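Local coordinates for PDZ domain protein (Parabacteroides distasonis, PDB 4L8N) that is of unknown function but binds magnesium and joins PDZ domains near both ends of its chain to a central domain of the DUF4136 family, at residues Gln109-Tyr114 against Tyr413-Ala418; Tyr307-Ile312 against Asn328-Ala333; Asp320-Val325 against Asp340-Ile345; Asn427-Asn432 against Ile444-Arg449. All coordinates share one frame; numbering follows the deposited sequence.

Contact 1. Residues Gln109-Tyr114 against Tyr413-Ala418; sequences QLASAY and YLYYFA
Tyr-415 reaches the last turn of helix 107-113 with one side of its ring and its hydroxyl. With CG anti to its own carbonyl carbon (chi1 -67°), Tyr-415 sends its ring from CB toward the helix end. CD2 only skirts the carbonyl of Tyr-114, but CE2 comes within 3.4 Å of Tyr-114 O, meeting it obliquely. Further out, CZ lies 3.6 Å from Ala-111 O. That oxygen sits at the ring edge, where the OH of Tyr-415 donates a 2.5 Å hydrogen bond to it, with the donor tilted 31° from the carbonyl plane. The contact thus docks the C-terminal end of a helix, which Tyr-114 leaves, on the loop between helix 395-402 and strand 429-435. The same hydroxyl also pairs with Thr-122 OG1. A phenylalanine in place of Tyr-415 would probably leave Ala-111 O and Thr-122 OG1 without this shared partner. Alongside, Leu-414 CD1 presses on Leu-110 CB at 3.6 Å and lies near Ala-111 N.

Contact 2. Residues Tyr307-Ile312 against Asn328-Ala333; sequences YNYTGI and NSPAYA
Thr-310 and Ala-331 make the one hydrogen bond of the contact: Ala-331 N donates to Thr-310 O over 2.7 Å, in the carbonyl plane and on a lone pair. The same oxygen has Ser-329 CB and Pro-330 CD packed close about it, so the carbonyl is set into the first turn of helix 330-333. Ala-331 CB meets Ile-312 CG1 at 3.6 Å. Tyr-309 also packs here, its CG, anti to the backbone N (chi1 172°), carrying the ring to the helix start. Its CE2 lies 3.9 Å from Pro-330 CD, the two side chains roughly perpendicular, and its OH approaches Ser-329 CB. The Ser-Pro-Ala opening of this helix is a familiar feature of the short helix of PDZ domains, here probably the C-terminal one. Ser-329 is its N-cap: OG accepts from Tyr-332 N at 3.2 Å and also pairs with Asp-326 O. In the next shell, Asp-326 OD2 bonds the hydroxyl of Tyr-309, while Arg-449 makes a cation-pi contact with the ring. Without that ring, as with an alanine here, Asp-326 OD2 and the Arg-449 cation would probably lose a partner and the side of Pro-330 would lie less covered. Glu-107 fixes the loop at Thr-310 and Gly-311, its carboxylate bonding Thr-310 OG1 through OE2 and Gly-311 N through OE1.

Contact 3. Residues Asp320-Val325 against Asp340-Ile345; sequences DQVVDV and DIIEKI
Val-322 and Ile-342 flank a single beta bridge, in which Gln-321, just before strand 322-325, pairs with Ile-341 of strand 341-345 in what is probably the C-terminal PDZ domain; the bridge joins a small three-stranded sheet to the large mixed one. Two backbone bonds hold it. Ile-342 N donates to Asp-320 O at 2.8 Å, and Val-322 N donates to Asp-340 O at 3.1 Å. The buried part is largely apolar. Val-322 has CG1 anti to the backbone N (chi1 -176°), which puts CG2 beside that N and turns it to the partner strand, where it meets Ile-342 CD1 at 3.8 Å and Asp-340 CB at a similar distance. Ile-312 and Tyr-314, with Ile-433, continue this apolar layer. The carboxylate of Asp-340 is buried too, but it is satisfied: OD1 forms a salt bridge with Arg-435 and OD2 accepts from Arg-337 N. The side nearer solvent is no less close in distance, but it is partly exposed and mixes polar with apolar groups. Gln-321 and Ile-341 run alongside each other in the same direction, with Gln-321 CG 3.7 Å from Ile-341 CG1 and the amide end running on beside CD1. Asp-320 runs along the other branch of the same isoleucine, its OD2 3.4 Å from Ile-341 CG2.

Contact 4. Residues Asn427-Asn432 against Ile444-Arg449; sequences NACTFN and IRPTIR
Cys-429 and Ile-444 form an antiparallel hydrogen-bonded pair in the beta hairpin of strands 429-435 and 438-456. Ile-444 N donates to Cys-429 O at 2.7 Å, and Cys-429 N returns a bond of 3.0 Å to Ile-444 O. On the buried side Phe-431 holds CG anti to its carbonyl carbon (chi1 -79°), which turns the ring to Ile-444. The two side chains lie roughly perpendicular, with Phe-431 CD1 3.6 Å from Ile-444 CD1 in an oblique approach. Arg-445 leaves with CG anti to the backbone N, and a bend at chi3 (-84°) then folds the guanidinium back so that one face lies over Ala-428 N, with NH1 3.9 Å from Asn-427 CB. Asn-427 also has CG anti to its backbone N (chi1 -164°), which brings ND2 to Pro-446 CD at 4.0 Å, while OD1 accepts from Asn-308 ND2. The Pro-446 ring meets both Asn-427 and Cys-429, its CD 3.3 Å from Asn-427 O and its CG 4.0 Å from Cys-429 SG.

Contacts 1 and 2 are buried, whereas contacts 3 and 4 are only partly buried. Contacts 2, 3 and 4 share the large mixed sheet: strands 298-309 and 438-456 are neighbours in it, as are 429-435 and 341-345, and Asn-432 pairs with a classic bulge at Glu-343 and Lys-344. Contact 1 brings a helix end and a loop up to this group, with Leu-414 bonded to Asn-308 and Tyr-413 packed on both Ile-345 and Phe-431. Their chemistry differs accordingly. A single hydrogen bond serves each of contacts 1 and 2, from a side chain in the first and from the backbone in the second, while paired backbone bonds join the chains in contacts 3 and 4, with side chains packed around them.

Contact 1. Residues Gln109-Tyr114 against Tyr413-Ala418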
loop_
_atom_site.group_PDB
_atom_site.type_symbol
_atom_site.label_atom_id
_atom_site.label_comp_id
_atom_site.label_asym_id
_atom_site.label_seq_id
_atom_site.Cartn_x
_atom_site.Cartn_y
_atom_site.Cartn_z
ATOM N N GLN A 109 -21.634 -31.665 11.990
ATOM C CA GLN A 109 -22.415 -31.172 10.863
ATOM C C GLN A 109 -23.673 -30.440 11.364
ATOM O O GLN A 109 -23.918 -29.307 10.948
ATOM C CB GLN A 109 -22.777 -32.322 9.906
ATOM C CG GLN A 109 -21.575 -32.914 9.162
ATOM C CD GLN A 109 -21.967 -34.157 8.401
ATOM O OE1 GLN A 109 -22.173 -35.238 8.969
ATOM N NE2 GLN A 109 -22.124 -34.022 7.100
ATOM N N LEU A 110 -24.424 -31.064 12.297
ATOM C CA LEU A 110 -25.649 -30.526 12.894
ATOM C C LEU A 110 -25.398 -29.230 13.685
ATOM O O LEU A 110 -26.243 -28.333 13.659
ATOM C CB LEU A 110 -26.318 -31.571 13.790
ATOM C CG LEU A 110 -26.922 -32.789 13.083
ATOM C CD1 LEU A 110 -27.040 -33.960 14.015
ATOM C CD2 LEU A 110 -28.275 -32.469 12.442
ATOM N N ALA A 111 -24.230 -29.110 14.343
ATOM C CA ALA A 111 -23.862 -27.899 15.082
ATOM C C ALA A 111 -23.759 -26.715 14.124
ATOM O O ALA A 111 -24.151 -25.606 14.477
ATOM C CB ALA A 111 -22.554 -28.103 15.819
ATOM N N SER A 112 -23.282 -26.972 12.895
ATOM C CA SER A 112 -23.162 -25.985 11.828
ATOM C C SER A 112 -24.519 -25.677 11.209
ATOM O O SER A 112 -24.793 -24.505 10.937
ATOM C CB SER A 112 -22.210 -26.480 10.757
ATOM O OG SER A 112 -20.884 -26.123 11.092
ATOM N N ALA A 113 -25.384 -26.709 11.022
ATOM C CA ALA A 113 -26.721 -26.553 10.450
ATOM C C ALA A 113 -27.673 -25.797 11.398
ATOM O O ALA A 113 -28.503 -25.013 10.928
ATOM C CB ALA A 113 -27.302 -27.913 10.091
ATOM N N TYR A 114 -27.559 -26.021 12.714
ATOM C CA TYR A 114 -28.396 -25.332 13.702
ATOM C C TYR A 114 -27.615 -24.185 14.424
ATOM O O TYR A 114 -27.955 -23.824 15.551
ATOM C CB TYR A 114 -28.922 -26.351 14.726
ATOM C CG TYR A 114 -30.066 -27.226 14.258
ATOM C CD1 TYR A 114 -31.384 -26.793 14.359
ATOM C CD2 TYR A 114 -29.842 -28.532 13.838
ATOM C CE1 TYR A 114 -32.447 -27.616 13.997
ATOM C CE2 TYR A 114 -30.894 -29.358 13.448
ATOM C CZ TYR A 114 -32.197 -28.898 13.533
ATOM O OH TYR A 114 -33.246 -29.708 13.171
ATOM N N TYR A 413 -30.165 -29.812 21.886
ATOM C CA TYR A 413 -29.310 -30.425 22.915
ATOM C C TYR A 413 -27.826 -30.106 22.619
ATOM O O TYR A 413 -27.010 -30.024 23.536
ATOM C CB TYR A 413 -29.557 -31.959 22.998
ATOM C CG TYR A 413 -28.815 -32.800 21.969
ATOM C CD1 TYR A 413 -27.527 -33.273 22.222
ATOM C CD2 TYR A 413 -29.408 -33.138 20.754
ATOM C CE1 TYR A 413 -26.831 -34.024 21.272
ATOM C CE2 TYR A 413 -28.722 -33.890 19.796
ATOM C CZ TYR A 413 -27.437 -34.338 20.065
ATOM O OH TYR A 413 -26.768 -35.101 19.144
ATOM N N LEU A 414 -27.496 -29.920 21.330
ATOM C CA LEU A 414 -26.166 -29.554 20.868
ATOM C C LEU A 414 -25.706 -28.260 21.508
ATOM O O LEU A 414 -24.492 -28.057 21.642
ATOM C CB LEU A 414 -26.150 -29.414 19.336
ATOM C CG LEU A 414 -26.318 -30.729 18.551
ATOM C CD1 LEU A 414 -26.776 -30.452 17.148
ATOM C CD2 LEU A 414 -25.053 -31.582 18.580
ATOM N N TYR A 415 -26.671 -27.395 21.940
ATOM C CA TYR A 415 -26.353 -26.110 22.563
ATOM C C TYR A 415 -26.932 -26.001 23.986
ATOM O O TYR A 415 -27.137 -24.900 24.479
ATOM C CB TYR A 415 -26.821 -24.952 21.657
ATOM C CG TYR A 415 -26.039 -24.861 20.362
ATOM C CD1 TYR A 415 -24.683 -24.538 20.363
ATOM C CD2 TYR A 415 -26.627 -25.197 19.139
ATOM C CE1 TYR A 415 -23.950 -24.478 19.175
ATOM C CE2 TYR A 415 -25.900 -25.155 17.947
ATOM C CZ TYR A 415 -24.568 -24.769 17.970
ATOM O OH TYR A 415 -23.836 -24.674 16.813
ATOM N N TYR A 416 -27.087 -27.138 24.683
ATOM C CA TYR A 416 -27.645 -27.176 26.037
ATOM C C TYR A 416 -26.748 -26.567 27.118
ATOM O O TYR A 416 -27.214 -26.396 28.251
ATOM C CB TYR A 416 -28.041 -28.593 26.424
ATOM C CG TYR A 416 -29.533 -28.756 26.379
ATOM C CD1 TYR A 416 -30.286 -28.184 25.349
ATOM C CD2 TYR A 416 -30.215 -29.393 27.410
ATOM C CE1 TYR A 416 -31.676 -28.271 25.332
ATOM C CE2 TYR A 416 -31.612 -29.451 27.426
ATOM C CZ TYR A 416 -32.335 -28.923 26.364
ATOM O OH TYR A 416 -33.702 -29.033 26.335
ATOM N N PHE A 417 -25.513 -26.197 26.773
ATOM C CA PHE A 417 -24.579 -25.575 27.694
ATOM C C PHE A 417 -24.848 -24.035 27.765
ATOM O O PHE A 417 -24.294 -23.346 28.633
ATOM C CB PHE A 417 -23.117 -25.883 27.254
ATOM C CG PHE A 417 -22.782 -25.389 25.859
ATOM C CD1 PHE A 417 -22.433 -24.058 25.638
ATOM C CD2 PHE A 417 -22.873 -26.239 24.761
ATOM C CE1 PHE A 417 -22.215 -23.583 24.342
ATOM C CE2 PHE A 417 -22.628 -25.766 23.468
ATOM C CZ PHE A 417 -22.301 -24.447 23.266
ATOM N N ALA A 418 -25.671 -23.504 26.835
ATOM C CA ALA A 418 -25.984 -22.075 26.724
ATOM C C ALA A 418 -27.280 -21.737 27.471
ATOM O O ALA A 418 -28.266 -22.456 27.302
ATOM C CB ALA A 418 -26.090 -21.686 25.256
#

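Contact 2. Residues Tyr307-Ile312 against Asn328-Ala333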
loop_
_atom_site.group_PDB
_atom_site.type_symbol
_atom_site.label_atom_id
_atom_site.label_comp_id
_atom_site.label_asym_id
_atom_site.label_seq_id
_atom_site.Cartn_x
_atom_site.Cartn_y
_atom_site.Cartn_z
ATOM N N TYR A 307 -20.036 -27.156 20.634
ATOM C CA TYR A 307 -21.255 -27.943 20.698
ATOM C C TYR A 307 -21.147 -29.022 21.759
ATOM O O TYR A 307 -20.041 -29.375 22.164
ATOM C CB TYR A 307 -21.608 -28.549 19.322
ATOM C CG TYR A 307 -20.624 -29.565 18.769
ATOM C CD1 TYR A 307 -19.516 -29.160 18.029
ATOM C CD2 TYR A 307 -20.870 -30.931 18.871
ATOM C CE1 TYR A 307 -18.621 -30.085 17.497
ATOM C CE2 TYR A 307 -20.007 -31.867 18.301
ATOM C CZ TYR A 307 -18.874 -31.438 17.627
ATOM O OH TYR A 307 -18.004 -32.342 17.065
ATOM N N ASN A 308 -22.306 -29.537 22.218
ATOM C CA ASN A 308 -22.385 -30.686 23.136
ATOM C C ASN A 308 -22.170 -31.934 22.297
ATOM O O ASN A 308 -22.935 -32.185 21.349
ATOM C CB ASN A 308 -23.732 -30.760 23.878
ATOM C CG ASN A 308 -23.846 -29.995 25.174
ATOM O OD1 ASN A 308 -22.871 -29.638 25.851
ATOM N ND2 ASN A 308 -25.073 -29.787 25.579
ATOM N N TYR A 309 -21.096 -32.678 22.613
ATOM C CA TYR A 309 -20.709 -33.893 21.931
ATOM C C TYR A 309 -21.083 -35.147 22.733
ATOM O O TYR A 309 -20.713 -35.268 23.906
ATOM C CB TYR A 309 -19.202 -33.856 21.676
ATOM C CG TYR A 309 -18.628 -35.150 21.138
ATOM C CD1 TYR A 309 -18.800 -35.508 19.805
ATOM C CD2 TYR A 309 -17.895 -36.006 21.957
ATOM C CE1 TYR A 309 -18.272 -36.693 19.301
ATOM C CE2 TYR A 309 -17.345 -37.181 21.459
ATOM C CZ TYR A 309 -17.541 -37.524 20.130
ATOM O OH TYR A 309 -16.994 -38.674 19.619
ATOM N N THR A 310 -21.780 -36.093 22.074
ATOM C CA THR A 310 -22.168 -37.396 22.626
ATOM C C THR A 310 -21.474 -38.524 21.815
ATOM O O THR A 310 -21.158 -39.572 22.364
ATOM C CB THR A 310 -23.688 -37.592 22.649
ATOM O OG1 THR A 310 -24.147 -37.820 21.317
ATOM C CG2 THR A 310 -24.446 -36.442 23.311
ATOM N N GLY A 311 -21.257 -38.300 20.526
ATOM C CA GLY A 311 -20.612 -39.269 19.650
ATOM C C GLY A 311 -21.556 -39.983 18.713
ATOM O O GLY A 311 -21.117 -40.856 17.971
ATOM N N ILE A 312 -22.858 -39.629 18.741
ATOM C CA ILE A 312 -23.896 -40.250 17.908
ATOM C C ILE A 312 -23.887 -39.624 16.509
ATOM O O ILE A 312 -23.805 -38.398 16.361
ATOM C CB ILE A 312 -25.326 -40.146 18.562
ATOM C CG1 ILE A 312 -25.398 -40.840 19.937
ATOM C CG2 ILE A 312 -26.442 -40.684 17.642
ATOM C CD1 ILE A 312 -26.479 -40.249 20.910
ATOM N N ASN A 328 -14.689 -43.665 21.860
ATOM C CA ASN A 328 -14.451 -43.208 23.235
ATOM C C ASN A 328 -15.263 -41.979 23.530
ATOM O O ASN A 328 -14.723 -40.922 23.875
ATOM C CB ASN A 328 -12.956 -42.952 23.423
ATOM C CG ASN A 328 -12.162 -44.204 23.168
ATOM O OD1 ASN A 328 -12.252 -45.195 23.911
ATOM N ND2 ASN A 328 -11.488 -44.237 22.032
ATOM N N SER A 329 -16.579 -42.121 23.370
ATOM C CA SER A 329 -17.516 -41.025 23.458
ATOM C C SER A 329 -18.475 -41.172 24.609
ATOM O O SER A 329 -18.727 -42.300 25.022
ATOM C CB SER A 329 -18.307 -40.952 22.158
ATOM O OG SER A 329 -19.146 -42.083 21.996
ATOM N N PRO A 330 -19.110 -40.060 25.073
ATOM C CA PRO A 330 -20.106 -40.182 26.145
ATOM C C PRO A 330 -21.247 -41.148 25.798
ATOM O O PRO A 330 -21.671 -41.883 26.693
ATOM C CB PRO A 330 -20.614 -38.736 26.319
ATOM C CG PRO A 330 -19.538 -37.880 25.812
ATOM C CD PRO A 330 -18.919 -38.645 24.683
ATOM N N ALA A 331 -21.710 -41.195 24.513
ATOM C CA ALA A 331 -22.811 -42.083 24.092
ATOM C C ALA A 331 -22.394 -43.535 24.121
ATOM O O ALA A 331 -23.227 -44.384 24.447
ATOM C CB ALA A 331 -23.328 -41.719 22.714
ATOM N N TYR A 332 -21.106 -43.829 23.806
ATOM C CA TYR A 332 -20.560 -45.189 23.864
ATOM C C TYR A 332 -20.507 -45.660 25.326
ATOM O O TYR A 332 -20.960 -46.760 25.630
ATOM C CB TYR A 332 -19.165 -45.295 23.203
ATOM C CG TYR A 332 -18.595 -46.694 23.324
ATOM C CD1 TYR A 332 -18.936 -47.687 22.411
ATOM C CD2 TYR A 332 -17.824 -47.060 24.426
ATOM C CE1 TYR A 332 -18.477 -48.995 22.561
ATOM C CE2 TYR A 332 -17.388 -48.368 24.604
ATOM C CZ TYR A 332 -17.703 -49.333 23.661
ATOM O OH TYR A 332 -17.262 -50.622 23.844
ATOM N N ALA A 333 -19.938 -44.818 26.213
ATOM C CA ALA A 333 -19.809 -45.052 27.650
ATOM C C ALA A 333 -21.176 -45.231 28.310
ATOM O O ALA A 333 -21.285 -45.995 29.272
ATOM C CB ALA A 333 -19.061 -43.902 28.305
#

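Contact 3. Residues Asp320-Val325 against Asp340-Ile345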
loop_
_atom_site.group_PDB
_atom_site.type_symbol
_atom_site.label_atom_id
_atom_site.label_comp_id
_atom_site.label_asym_id
_atom_site.label_seq_id
_atom_site.Cartn_x
_atom_site.Cartn_y
_atom_site.Cartn_z
ATOM N N ASP A 320 -34.151 -40.427 13.151
ATOM C CA ASP A 320 -34.304 -40.955 14.516
ATOM C C ASP A 320 -33.504 -42.270 14.722
ATOM O O ASP A 320 -33.612 -42.888 15.789
ATOM C CB ASP A 320 -35.790 -41.140 14.896
ATOM C CG ASP A 320 -36.561 -42.210 14.144
ATOM O OD1 ASP A 320 -36.417 -42.286 12.905
ATOM O OD2 ASP A 320 -37.385 -42.895 14.780
ATOM N N GLN A 321 -32.669 -42.651 13.722
ATOM C CA GLN A 321 -31.856 -43.865 13.725
ATOM C C GLN A 321 -30.352 -43.600 13.830
ATOM O O GLN A 321 -29.758 -42.929 12.969
ATOM C CB GLN A 321 -32.124 -44.684 12.461
ATOM C CG GLN A 321 -33.373 -45.548 12.547
ATOM C CD GLN A 321 -33.337 -46.669 11.542
ATOM O OE1 GLN A 321 -32.886 -46.513 10.396
ATOM N NE2 GLN A 321 -33.823 -47.829 11.953
ATOM N N VAL A 322 -29.733 -44.189 14.869
ATOM C CA VAL A 322 -28.293 -44.121 15.133
ATOM C C VAL A 322 -27.572 -44.960 14.068
ATOM O O VAL A 322 -27.859 -46.148 13.934
ATOM C CB VAL A 322 -27.967 -44.619 16.572
ATOM C CG1 VAL A 322 -26.486 -44.470 16.890
ATOM C CG2 VAL A 322 -28.823 -43.917 17.625
ATOM N N VAL A 323 -26.666 -44.353 13.303
ATOM C CA VAL A 323 -25.936 -45.095 12.271
ATOM C C VAL A 323 -24.528 -45.481 12.765
ATOM O O VAL A 323 -23.898 -46.352 12.166
ATOM C CB VAL A 323 -25.881 -44.373 10.901
ATOM C CG1 VAL A 323 -27.241 -44.373 10.226
ATOM C CG2 VAL A 323 -25.343 -42.961 11.032
ATOM N N ASP A 324 -24.049 -44.851 13.862
ATOM C CA ASP A 324 -22.726 -45.102 14.455
ATOM C C ASP A 324 -22.592 -44.386 15.812
ATOM O O ASP A 324 -23.350 -43.455 16.105
ATOM C CB ASP A 324 -21.608 -44.642 13.486
ATOM C CG ASP A 324 -20.191 -45.120 13.771
ATOM O OD1 ASP A 324 -20.015 -45.957 14.691
ATOM O OD2 ASP A 324 -19.251 -44.648 13.072
ATOM N N VAL A 325 -21.645 -44.851 16.647
ATOM C CA VAL A 325 -21.321 -44.299 17.969
ATOM C C VAL A 325 -19.804 -44.314 18.087
ATOM O O VAL A 325 -19.225 -45.392 18.090
ATOM C CB VAL A 325 -22.004 -45.057 19.151
ATOM C CG1 VAL A 325 -21.677 -44.391 20.479
ATOM C CG2 VAL A 325 -23.512 -45.148 18.979
ATOM N N ASP A 340 -29.778 -48.279 16.967
ATOM C CA ASP A 340 -30.730 -47.899 18.029
ATOM C C ASP A 340 -31.729 -46.890 17.479
ATOM O O ASP A 340 -31.441 -46.214 16.486
ATOM C CB ASP A 340 -30.017 -47.279 19.253
ATOM C CG ASP A 340 -29.496 -48.248 20.298
ATOM O OD1 ASP A 340 -29.986 -49.395 20.341
ATOM O OD2 ASP A 340 -28.607 -47.849 21.089
ATOM N N ILE A 341 -32.897 -46.785 18.098
ATOM C CA ILE A 341 -33.869 -45.814 17.620
ATOM C C ILE A 341 -34.157 -44.850 18.766
ATOM O O ILE A 341 -34.620 -45.265 19.832
ATOM C CB ILE A 341 -35.136 -46.474 17.000
ATOM C CG1 ILE A 341 -34.780 -47.136 15.635
ATOM C CG2 ILE A 341 -36.263 -45.441 16.817
ATOM C CD1 ILE A 341 -35.630 -48.367 15.226
ATOM N N ILE A 342 -33.827 -43.561 18.545
ATOM C CA ILE A 342 -34.046 -42.517 19.534
ATOM C C ILE A 342 -35.525 -42.099 19.472
ATOM O O ILE A 342 -36.023 -41.660 18.428
ATOM C CB ILE A 342 -33.054 -41.329 19.377
ATOM C CG1 ILE A 342 -31.593 -41.834 19.493
ATOM C CG2 ILE A 342 -33.339 -40.226 20.424
ATOM C CD1 ILE A 342 -30.527 -40.872 19.045
ATOM N N GLU A 343 -36.232 -42.319 20.588
ATOM C CA GLU A 343 -37.635 -41.942 20.745
ATOM C C GLU A 343 -37.668 -40.438 20.996
ATOM O O GLU A 343 -38.302 -39.701 20.236
ATOM C CB GLU A 343 -38.317 -42.743 21.877
ATOM C CG GLU A 343 -38.407 -44.239 21.607
ATOM C CD GLU A 343 -39.063 -45.048 22.706
ATOM O OE1 GLU A 343 -38.373 -45.383 23.697
ATOM O OE2 GLU A 343 -40.275 -45.335 22.581
ATOM N N LYS A 344 -36.905 -39.974 22.005
ATOM C CA LYS A 344 -36.812 -38.552 22.299
ATOM C C LYS A 344 -35.475 -38.158 22.972
ATOM O O LYS A 344 -34.795 -38.995 23.579
ATOM C CB LYS A 344 -38.022 -38.070 23.139
ATOM C CG LYS A 344 -38.195 -38.634 24.544
ATOM C CD LYS A 344 -39.528 -38.140 25.125
ATOM C CE LYS A 344 -39.802 -38.620 26.531
ATOM N NZ LYS A 344 -39.129 -37.776 27.557
ATOM N N ILE A 345 -35.093 -36.873 22.798
ATOM C CA ILE A 345 -33.943 -36.219 23.440
ATOM C C ILE A 345 -34.571 -35.151 24.348
ATOM O O ILE A 345 -35.174 -34.180 23.870
ATOM C CB ILE A 345 -32.835 -35.654 22.491
ATOM C CG1 ILE A 345 -32.496 -36.633 21.337
ATOM C CG2 ILE A 345 -31.580 -35.259 23.314
ATOM C CD1 ILE A 345 -31.664 -36.073 20.213
#

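Contact 4. Residues Asn427-Asn432 against Ile444-Arg449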
loop_
_atom_site.group_PDB
_atom_site.type_symbol
_atom_site.label_atom_id
_atom_site.label_comp_id
_atom_site.label_asym_id
_atom_site.label_seq_id
_atom_site.Cartn_x
_atom_site.Cartn_y
_atom_site.Cartn_z
ATOM N N ASN A 427 -26.568 -29.645 32.276
ATOM C CA ASN A 427 -26.140 -29.921 30.909
ATOM C C ASN A 427 -26.347 -31.409 30.535
ATOM O O ASN A 427 -26.254 -31.744 29.366
ATOM C CB ASN A 427 -24.686 -29.488 30.703
ATOM C CG ASN A 427 -24.265 -29.377 29.250
ATOM O OD1 ASN A 427 -24.998 -28.864 28.403
ATOM N ND2 ASN A 427 -23.081 -29.879 28.923
ATOM N N ALA A 428 -26.706 -32.274 31.489
ATOM C CA ALA A 428 -26.968 -33.690 31.215
ATOM C C ALA A 428 -28.289 -33.872 30.438
ATOM O O ALA A 428 -29.335 -33.356 30.840
ATOM C CB ALA A 428 -26.994 -34.474 32.508
ATOM N N CYS A 429 -28.221 -34.582 29.302
ATOM C CA CYS A 429 -29.349 -34.792 28.386
ATOM C C CYS A 429 -29.889 -36.195 28.525
ATOM O O CYS A 429 -29.124 -37.144 28.693
ATOM C CB CYS A 429 -28.935 -34.496 26.945
ATOM S SG CYS A 429 -27.980 -32.958 26.743
ATOM N N THR A 430 -31.216 -36.322 28.463
ATOM C CA THR A 430 -31.914 -37.598 28.581
ATOM C C THR A 430 -32.171 -38.141 27.196
ATOM O O THR A 430 -32.793 -37.473 26.372
ATOM C CB THR A 430 -33.214 -37.426 29.395
ATOM O OG1 THR A 430 -32.884 -37.033 30.729
ATOM C CG2 THR A 430 -34.053 -38.684 29.432
ATOM N N PHE A 431 -31.688 -39.353 26.943
ATOM C CA PHE A 431 -31.898 -40.037 25.673
ATOM C C PHE A 431 -32.763 -41.283 25.907
ATOM O O PHE A 431 -32.387 -42.172 26.679
ATOM C CB PHE A 431 -30.563 -40.385 24.993
ATOM C CG PHE A 431 -29.867 -39.257 24.259
ATOM C CD1 PHE A 431 -29.057 -38.351 24.944
ATOM C CD2 PHE A 431 -29.971 -39.134 22.877
ATOM C CE1 PHE A 431 -28.372 -37.342 24.258
ATOM C CE2 PHE A 431 -29.281 -38.128 22.194
ATOM C CZ PHE A 431 -28.487 -37.243 22.889
ATOM N N ASN A 432 -33.963 -41.287 25.293
ATOM C CA ASN A 432 -34.948 -42.369 25.344
ATOM C C ASN A 432 -34.821 -43.174 24.078
ATOM O O ASN A 432 -35.195 -42.693 23.006
ATOM C CB ASN A 432 -36.370 -41.820 25.499
ATOM C CG ASN A 432 -36.652 -41.271 26.857
ATOM O OD1 ASN A 432 -36.471 -40.078 27.124
ATOM N ND2 ASN A 432 -37.089 -42.141 27.748
ATOM N N ILE A 444 -27.012 -38.796 29.249
ATOM C CA ILE A 444 -25.699 -38.593 28.671
ATOM C C ILE A 444 -25.207 -37.224 29.051
ATOM O O ILE A 444 -25.819 -36.236 28.662
ATOM C CB ILE A 444 -25.695 -38.815 27.128
ATOM C CG1 ILE A 444 -26.172 -40.244 26.761
ATOM C CG2 ILE A 444 -24.301 -38.533 26.559
ATOM C CD1 ILE A 444 -26.242 -40.592 25.249
ATOM N N ARG A 445 -24.127 -37.150 29.835
ATOM C CA ARG A 445 -23.530 -35.858 30.094
ATOM C C ARG A 445 -22.539 -35.639 28.963
ATOM O O ARG A 445 -21.580 -36.406 28.832
ATOM C CB ARG A 445 -22.883 -35.696 31.466
ATOM C CG ARG A 445 -22.500 -34.227 31.650
ATOM C CD ARG A 445 -21.893 -33.918 32.986
ATOM N NE ARG A 445 -22.897 -33.677 34.010
ATOM C CZ ARG A 445 -23.391 -32.491 34.320
ATOM N NH1 ARG A 445 -22.983 -31.405 33.680
ATOM N NH2 ARG A 445 -24.289 -32.376 35.281
ATOM N N PRO A 446 -22.789 -34.665 28.071
ATOM C CA PRO A 446 -21.883 -34.489 26.948
ATOM C C PRO A 446 -20.604 -33.803 27.365
ATOM O O PRO A 446 -20.499 -33.215 28.460
ATOM C CB PRO A 446 -22.690 -33.604 25.981
ATOM C CG PRO A 446 -24.064 -33.504 26.551
ATOM C CD PRO A 446 -23.883 -33.680 28.010
ATOM N N THR A 447 -19.631 -33.879 26.467
ATOM C CA THR A 447 -18.373 -33.170 26.596
ATOM C C THR A 447 -18.504 -31.997 25.669
ATOM O O THR A 447 -19.258 -32.050 24.697
ATOM C CB THR A 447 -17.181 -34.072 26.320
ATOM O OG1 THR A 447 -17.363 -34.757 25.077
ATOM C CG2 THR A 447 -16.925 -35.049 27.457
ATOM N N ILE A 448 -17.824 -30.923 25.984
ATOM C CA ILE A 448 -17.953 -29.717 25.199
ATOM C C ILE A 448 -16.783 -29.662 24.229
ATOM O O ILE A 448 -15.601 -29.645 24.624
ATOM C CB ILE A 448 -18.106 -28.472 26.129
ATOM C CG1 ILE A 448 -19.469 -28.548 26.891
ATOM C CG2 ILE A 448 -17.982 -27.171 25.351
ATOM C CD1 ILE A 448 -19.771 -27.436 27.893
ATOM N N ARG A 449 -17.129 -29.739 22.945
ATOM C CA ARG A 449 -16.136 -29.661 21.894
ATOM C C ARG A 449 -16.080 -28.237 21.518
ATOM O O ARG A 449 -17.108 -27.653 21.183
ATOM C CB ARG A 449 -16.452 -30.575 20.698
ATOM C CG ARG A 449 -16.089 -31.993 20.950
ATOM C CD ARG A 449 -15.970 -32.761 19.668
ATOM N NE ARG A 449 -15.397 -34.086 19.920
ATOM C CZ ARG A 449 -15.072 -34.961 18.972
ATOM N NH1 ARG A 449 -15.259 -34.665 17.693
ATOM N NH2 ARG A 449 -14.562 -36.141 19.297
#